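Local structure of extracellular invertase (Aspergillus kawachii, 5XHA) at residues A[189-194]-A[209-214]; A[370-375]-A[420-425]. The protein is an extracellular invertase of glycoside hydrolase family 32 that probably hydrolyses sucrose and related beta-fructofuranosides. All blocks are in the same frame, centred on the assembly; numbering follows the deposited sequence.

Following the chain from its N terminus, contact 1 comes first. Residues 189-194 and 209-214 close a short loop of 14 residues, most of them in strand. This contact ties together two strands of one blade of the N-terminal beta-propeller. Contact 2 opens only after contact 1 has closed, so the two are in series and neither nest nor cross. Its segments, 370-375 and 420-425, close a longer loop of 44 residues that are mostly strand. It joins a late strand of the propeller part to a short helix near the C-terminal beta-sandwich. The centres of contacts 1 and 2 lie about 31 Å apart, and the nearest atoms of contacts 1 and 2 about 18 Å apart.

Contact 1. Residues A[189-194]-A[209-214]; sequences NTWYTV and YRQYDS
Tyr209 and Thr193 form the antiparallel hydrogen-bonded pair of a beta hairpin. The hairpin supplies the two middle strands of a four-stranded antiparallel sheet, one blade of the five-bladed propeller of family 32. Tyr209 N donates to Thr193 O (2.8 Å), and Thr193 N returns a bond to Tyr209 O (3.0 Å). The same Tyr209 O also receives a CA-H...O contact from Tyr192 CA at 3.3 Å. The Tyr209 ring turns its edge to Thr193 O, and its side chain packs on Phe169 and Pro161.

Arg210 pairs with Tyr192 in the next, non-hydrogen-bonded position. Their side chains lie alongside each other and point the same way. Arg210 CB is 3.6 Å from Tyr192 CD1. Arg210 CG sits between the backbone N and the carbonyl carbon (chi1 75°). This torsion, with the extended chain beyond it, carries the guanidinium away from strand 191-199 to a salt bridge with Glu220 and hydrogen bonds with Ser186 and the carbonyl of Leu184. Ser186 also bonds to Tyr192 OH, which reaches Asp181 as well. Thr190 CG2 lies over one face of the Tyr192 ring, toward its rim, and meets Arg210 CB at 3.9 Å.

Gln211 is the last residue of its strand. Its extended side chain passes slantwise by Trp191, and Gln211 CB lies 3.3 Å from Trp191 O. The final backbone bond is nearly straight: Gln211 N donates to Trp191 O at 2.9 Å, with an N-H...O angle of 175°.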
loop_
_atom_site.group_PDB
_atom_site.type_symbol
_atom_site.label_atom_id
_atom_site.label_comp_id
_atom_site.label_asym_id
_atom_site.label_seq_id
_atom_site.Cartn_x
_atom_site.Cartn_y
_atom_site.Cartn_z
ATOM N N ASN A 189 -25.622 -0.685 -13.484
ATOM C CA ASN A 189 -24.388 -1.011 -14.208
ATOM C C ASN A 189 -23.113 -0.615 -13.455
ATOM O O ASN A 189 -22.084 -0.349 -14.060
ATOM C CB ASN A 189 -24.378 -0.374 -15.607
ATOM C CG ASN A 189 -25.519 -0.855 -16.472
ATOM O OD1 ASN A 189 -26.020 -1.968 -16.305
ATOM N ND2 ASN A 189 -25.940 -0.013 -17.411
ATOM N N THR A 190 -23.221 -0.574 -12.136
ATOM C CA THR A 190 -22.078 -0.573 -11.251
ATOM C C THR A 190 -21.160 -1.753 -11.595
ATOM O O THR A 190 -21.618 -2.849 -11.905
ATOM C CB THR A 190 -22.548 -0.705 -9.789
ATOM O OG1 THR A 190 -23.157 0.523 -9.378
ATOM C CG2 THR A 190 -21.401 -1.024 -8.850
ATOM N N TRP A 191 -19.860 -1.500 -11.538
ATOM C CA TRP A 191 -18.858 -2.533 -11.659
ATOM C C TRP A 191 -18.604 -3.110 -10.281
ATOM O O TRP A 191 -18.387 -2.360 -9.320
ATOM C CB TRP A 191 -17.555 -1.972 -12.257
ATOM C CG TRP A 191 -17.631 -1.810 -13.718
ATOM C CD1 TRP A 191 -17.873 -0.645 -14.418
ATOM C CD2 TRP A 191 -17.482 -2.837 -14.693
ATOM N NE1 TRP A 191 -17.873 -0.901 -15.768
ATOM C CE2 TRP A 191 -17.635 -2.237 -15.964
ATOM C CE3 TRP A 191 -17.214 -4.209 -14.622
ATOM C CZ2 TRP A 191 -17.542 -2.965 -17.151
ATOM C CZ3 TRP A 191 -17.119 -4.925 -15.799
ATOM C CH2 TRP A 191 -17.282 -4.302 -17.049
ATOM N N TYR A 192 -18.683 -4.433 -10.196
ATOM C CA TYR A 192 -18.263 -5.210 -9.040
ATOM C C TYR A 192 -16.893 -5.810 -9.322
ATOM O O TYR A 192 -16.493 -5.974 -10.480
ATOM C CB TYR A 192 -19.277 -6.329 -8.712
ATOM C CG TYR A 192 -20.646 -5.745 -8.431
ATOM C CD1 TYR A 192 -20.959 -5.217 -7.175
ATOM C CD2 TYR A 192 -21.600 -5.646 -9.442
ATOM C CE1 TYR A 192 -22.196 -4.634 -6.931
ATOM C CE2 TYR A 192 -22.832 -5.066 -9.207
ATOM C CZ TYR A 192 -23.130 -4.563 -7.953
ATOM O OH TYR A 192 -24.356 -3.976 -7.735
ATOM N N THR A 193 -16.193 -6.124 -8.241
ATOM C CA THR A 193 -14.950 -6.850 -8.277
ATOM C C THR A 193 -14.997 -7.914 -7.192
ATOM O O THR A 193 -15.273 -7.594 -6.046
ATOM C CB THR A 193 -13.766 -5.897 -8.009
ATOM O OG1 THR A 193 -13.617 -4.991 -9.114
ATOM C CG2 THR A 193 -12.485 -6.666 -7.830
ATOM N N VAL A 194 -14.733 -9.173 -7.539
ATOM C CA VAL A 194 -14.397 -10.144 -6.511
ATOM C C VAL A 194 -12.903 -10.367 -6.508
ATOM O O VAL A 194 -12.265 -10.432 -7.561
ATOM C CB VAL A 194 -15.128 -11.513 -6.604
ATOM C CG1 VAL A 194 -16.596 -11.354 -6.253
ATOM C CG2 VAL A 194 -14.957 -12.163 -7.957
ATOM N N TYR A 209 -16.498 -6.442 -3.751
ATOM C CA TYR A 209 -16.395 -4.985 -3.744
ATOM C C TYR A 209 -17.296 -4.380 -4.817
ATOM O O TYR A 209 -17.622 -5.033 -5.807
ATOM C CB TYR A 209 -14.944 -4.538 -4.041
ATOM C CG TYR A 209 -13.923 -5.002 -3.040
ATOM C CD1 TYR A 209 -13.480 -6.327 -3.028
ATOM C CD2 TYR A 209 -13.394 -4.127 -2.103
ATOM C CE1 TYR A 209 -12.549 -6.758 -2.107
ATOM C CE2 TYR A 209 -12.466 -4.554 -1.181
ATOM C CZ TYR A 209 -12.038 -5.864 -1.192
ATOM O OH TYR A 209 -11.112 -6.283 -0.279
ATOM N N ARG A 210 -17.672 -3.121 -4.644
ATOM C CA ARG A 210 -18.287 -2.374 -5.732
ATOM C C ARG A 210 -17.632 -1.036 -5.916
ATOM O O ARG A 210 -17.151 -0.421 -4.966
ATOM C CB ARG A 210 -19.800 -2.197 -5.543
ATOM C CG ARG A 210 -20.217 -1.175 -4.512
ATOM C CD ARG A 210 -21.721 -0.934 -4.542
ATOM N NE ARG A 210 -22.103 -0.237 -3.325
ATOM C CZ ARG A 210 -23.338 -0.123 -2.847
ATOM N NH1 ARG A 210 -24.380 -0.667 -3.464
ATOM N NH2 ARG A 210 -23.518 0.532 -1.711
ATOM N N GLN A 211 -17.601 -0.623 -7.176
ATOM C CA GLN A 211 -17.181 0.702 -7.602
ATOM C C GLN A 211 -17.850 1.773 -6.739
ATOM O O GLN A 211 -19.061 1.789 -6.643
ATOM C CB GLN A 211 -17.622 0.867 -9.057
ATOM C CG GLN A 211 -17.503 2.246 -9.617
ATOM C CD GLN A 211 -17.854 2.334 -11.081
ATOM O OE1 GLN A 211 -17.382 3.228 -11.766
ATOM N NE2 GLN A 211 -18.689 1.434 -11.563
ATOM N N TYR A 212 -17.062 2.658 -6.132
ATOM C CA TYR A 212 -17.586 3.737 -5.289
ATOM C C TYR A 212 -17.659 5.066 -6.040
ATOM O O TYR A 212 -18.484 5.914 -5.723
ATOM C CB TYR A 212 -16.675 3.903 -4.078
ATOM C CG TYR A 212 -17.175 4.826 -2.984
ATOM C CD1 TYR A 212 -18.177 4.406 -2.095
ATOM C CD2 TYR A 212 -16.618 6.089 -2.800
ATOM C CE1 TYR A 212 -18.624 5.228 -1.072
ATOM C CE2 TYR A 212 -17.055 6.919 -1.771
ATOM C CZ TYR A 212 -18.055 6.477 -0.915
ATOM O OH TYR A 212 -18.495 7.282 0.102
ATOM N N ASP A 213 -16.774 5.239 -7.020
ATOM C CA ASP A 213 -16.662 6.465 -7.786
ATOM C C ASP A 213 -16.561 6.098 -9.256
ATOM O O ASP A 213 -16.123 4.989 -9.628
ATOM C CB ASP A 213 -15.398 7.225 -7.381
ATOM C CG ASP A 213 -14.120 6.415 -7.643
ATOM O OD1 ASP A 213 -13.997 5.328 -7.075
ATOM O OD2 ASP A 213 -13.272 6.826 -8.451
ATOM N N SER A 214 -16.931 7.032 -10.116
ATOM C CA SER A 214 -16.863 6.759 -11.537
ATOM C C SER A 214 -15.424 6.666 -12.047
ATOM O O SER A 214 -15.225 6.233 -13.173
ATOM C CB SER A 214 -17.681 7.775 -12.342
ATOM O OG SER A 214 -17.333 9.099 -12.024
#

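Contact 2. Residues A[370-375]-A[420-425]; sequences LLLPRE and RETKAA. With FRU (beta-D-fructofuranose), chain E.
Glu375 and Arg420 form a two-pronged, side-on salt bridge. Arg420 NH2 donates to Glu375 OE1 (2.9 Å) and Arg420 NE to Glu375 OE2 (3.0 Å). Both oxygens are met on their syn sides, and the carboxylate and guanidinium planes are 31° apart. Glu375 OE2 also takes the backbone N-H of Arg420 (N to OE2 2.9 Å), from above the carboxylate plane. Arg420 is the first residue of helix 420-426, and this helix end would probably stabilise the negative charge. A bend at chi3 (63°) brings the guanidinium of Arg420 back to the glutamate.

Thr422 packs on Pro373 and Leu372. Its OG1 touches Pro373 CG at 3.4 Å while bonding to the carbonyl of Leu73. Its CG2 makes the apolar touch with Leu372 CD2 at 3.9 Å.

In the second shell, Arg341 NH1 forms salt bridges to Glu375 OE2 and Glu421. OE2 is thus gripped by Arg420 NE, Arg420 N and Arg341 NH1, which satisfies this buried carboxylate oxygen. Lys423 leads away, and its NZ makes a weak hydrogen bond to O3 of a bound fructose.

The contact lies where the propeller meets the C-terminal beta-sandwich of family 32. Leu372 touches Tyr554 on sandwich strand 550-555, and Arg374 forms a salt bridge to Glu552 there. Strand 366-385 runs between strands 341-348 and 408-418, and helix 420-426 follows directly after the latter.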
loop_
_atom_site.group_PDB
_atom_site.type_symbol
_atom_site.label_atom_id
_atom_site.label_comp_id
_atom_site.label_asym_id
_atom_site.label_seq_id
_atom_site.Cartn_x
_atom_site.Cartn_y
_atom_site.Cartn_z
ATOM N N LEU A 370 -3.475 -23.048 -23.157
ATOM C CA LEU A 370 -4.861 -22.921 -22.757
ATOM C C LEU A 370 -5.649 -23.982 -23.497
ATOM O O LEU A 370 -5.242 -24.443 -24.575
ATOM C CB LEU A 370 -5.422 -21.545 -23.118
ATOM C CG LEU A 370 -4.742 -20.315 -22.522
ATOM C CD1 LEU A 370 -5.595 -19.081 -22.765
ATOM C CD2 LEU A 370 -4.478 -20.469 -21.038
ATOM N N LEU A 371 -6.783 -24.364 -22.931
ATOM C CA LEU A 371 -7.704 -25.273 -23.598
ATOM C C LEU A 371 -8.550 -24.500 -24.590
ATOM O O LEU A 371 -8.506 -23.269 -24.639
ATOM C CB LEU A 371 -8.575 -26.000 -22.577
ATOM C CG LEU A 371 -7.783 -26.880 -21.600
ATOM C CD1 LEU A 371 -8.699 -27.605 -20.616
ATOM C CD2 LEU A 371 -6.906 -27.879 -22.343
ATOM N N LEU A 372 -9.293 -25.230 -25.416
ATOM C CA LEU A 372 -10.190 -24.609 -26.377
ATOM C C LEU A 372 -11.163 -23.653 -25.667
ATOM O O LEU A 372 -11.660 -23.968 -24.600
ATOM C CB LEU A 372 -11.004 -25.686 -27.102
ATOM C CG LEU A 372 -10.236 -26.727 -27.930
ATOM C CD1 LEU A 372 -11.196 -27.798 -28.403
ATOM C CD2 LEU A 372 -9.550 -26.035 -29.087
ATOM N N PRO A 373 -11.460 -22.503 -26.276
ATOM C CA PRO A 373 -12.479 -21.653 -25.666
ATOM C C PRO A 373 -13.778 -22.419 -25.471
ATOM O O PRO A 373 -14.200 -23.152 -26.366
ATOM C CB PRO A 373 -12.681 -20.543 -26.701
ATOM C CG PRO A 373 -12.235 -21.148 -27.996
ATOM C CD PRO A 373 -11.094 -22.045 -27.625
ATOM N N ARG A 374 -14.420 -22.232 -24.326
ATOM C CA ARG A 374 -15.664 -22.947 -24.033
ATOM C C ARG A 374 -16.826 -21.975 -23.789
ATOM O O ARG A 374 -16.664 -20.982 -23.081
ATOM C CB ARG A 374 -15.459 -23.877 -22.836
ATOM C CG ARG A 374 -14.553 -25.039 -23.172
ATOM C CD ARG A 374 -14.109 -25.816 -21.962
ATOM N NE ARG A 374 -13.171 -26.861 -22.348
ATOM C CZ ARG A 374 -12.612 -27.723 -21.505
ATOM N NH1 ARG A 374 -12.893 -27.675 -20.207
ATOM N NH2 ARG A 374 -11.761 -28.634 -21.966
ATOM N N GLU A 375 -17.975 -22.253 -24.412
ATOM C CA GLU A 375 -19.218 -21.525 -24.127
ATOM C C GLU A 375 -19.848 -22.133 -22.896
ATOM O O GLU A 375 -19.980 -23.350 -22.809
ATOM C CB GLU A 375 -20.211 -21.627 -25.299
ATOM C CG GLU A 375 -19.780 -20.839 -26.517
ATOM C CD GLU A 375 -20.746 -20.932 -27.673
ATOM O OE1 GLU A 375 -21.922 -21.222 -27.426
ATOM O OE2 GLU A 375 -20.340 -20.671 -28.817
ATOM N N ARG A 420 -18.602 -22.210 -30.574
ATOM C CA ARG A 420 -19.155 -22.700 -31.853
ATOM C C ARG A 420 -18.257 -22.485 -33.077
ATOM O O ARG A 420 -18.140 -23.376 -33.924
ATOM C CB ARG A 420 -20.540 -22.129 -32.100
ATOM C CG ARG A 420 -20.554 -20.641 -32.408
ATOM C CD ARG A 420 -21.967 -20.119 -32.264
ATOM N NE ARG A 420 -22.429 -20.258 -30.889
ATOM C CZ ARG A 420 -23.651 -19.947 -30.475
ATOM N NH1 ARG A 420 -24.548 -19.479 -31.333
ATOM N NH2 ARG A 420 -23.966 -20.096 -29.200
ATOM N N GLU A 421 -17.598 -21.337 -33.159
ATOM C CA GLU A 421 -16.723 -21.056 -34.293
ATOM C C GLU A 421 -15.463 -21.928 -34.249
ATOM O O GLU A 421 -14.965 -22.380 -35.295
ATOM C CB GLU A 421 -16.326 -19.586 -34.329
ATOM C CG GLU A 421 -17.498 -18.606 -34.359
ATOM C CD GLU A 421 -17.905 -18.066 -32.985
ATOM O OE1 GLU A 421 -17.760 -18.766 -31.945
ATOM O OE2 GLU A 421 -18.416 -16.931 -32.949
ATOM N N THR A 422 -14.933 -22.153 -33.049
ATOM C CA THR A 422 -13.772 -23.020 -32.892
ATOM C C THR A 422 -14.128 -24.466 -33.272
ATOM O O THR A 422 -13.339 -25.150 -33.944
ATOM C CB THR A 422 -13.177 -22.935 -31.468
ATOM O OG1 THR A 422 -12.505 -21.685 -31.321
ATOM C CG2 THR A 422 -12.170 -24.068 -31.192
ATOM N N LYS A 423 -15.305 -24.921 -32.853
ATOM C CA LYS A 423 -15.778 -26.271 -33.190
ATOM C C LYS A 423 -15.869 -26.489 -34.704
ATOM O O LYS A 423 -15.369 -27.494 -35.213
ATOM C CB LYS A 423 -17.137 -26.544 -32.553
ATOM C CG LYS A 423 -17.683 -27.938 -32.828
ATOM C CD LYS A 423 -16.881 -28.988 -32.085
ATOM C CE LYS A 423 -17.188 -30.406 -32.561
ATOM N NZ LYS A 423 -18.626 -30.749 -32.403
ATOM N N ALA A 424 -16.471 -25.533 -35.414
ATOM C CA ALA A 424 -16.594 -25.617 -36.873
ATOM C C ALA A 424 -15.214 -25.657 -37.510
ATOM O O ALA A 424 -14.976 -26.437 -38.414
ATOM C CB ALA A 424 -17.411 -24.446 -37.424
ATOM N N ALA A 425 -14.287 -24.837 -37.014
ATOM C CA ALA A 425 -12.936 -24.836 -37.548
ATOM C C ALA A 425 -12.175 -26.156 -37.268
ATOM O O ALA A 425 -11.406 -26.620 -38.118
ATOM C CB ALA A 425 -12.166 -23.636 -37.030
HETATM C C1 FRU E . -21.255 -32.653 -30.233
HETATM C C2 FRU E . -21.207 -31.428 -29.304
HETATM C C3 FRU E . -19.905 -30.604 -29.362
HETATM C C4 FRU E . -19.697 -30.233 -27.903
HETATM C C5 FRU E . -20.152 -31.512 -27.211
HETATM C C6 FRU E . -20.573 -31.292 -25.755
HETATM O O1 FRU E . -21.484 -32.308 -31.606
HETATM O O2 FRU E . -22.337 -30.553 -29.515
HETATM O O3 FRU E . -19.983 -29.425 -30.182
HETATM O O4 FRU E . -18.364 -29.822 -27.555
HETATM O O5 FRU E . -21.258 -31.987 -27.988
HETATM O O6 FRU E . -20.197 -32.418 -24.921
#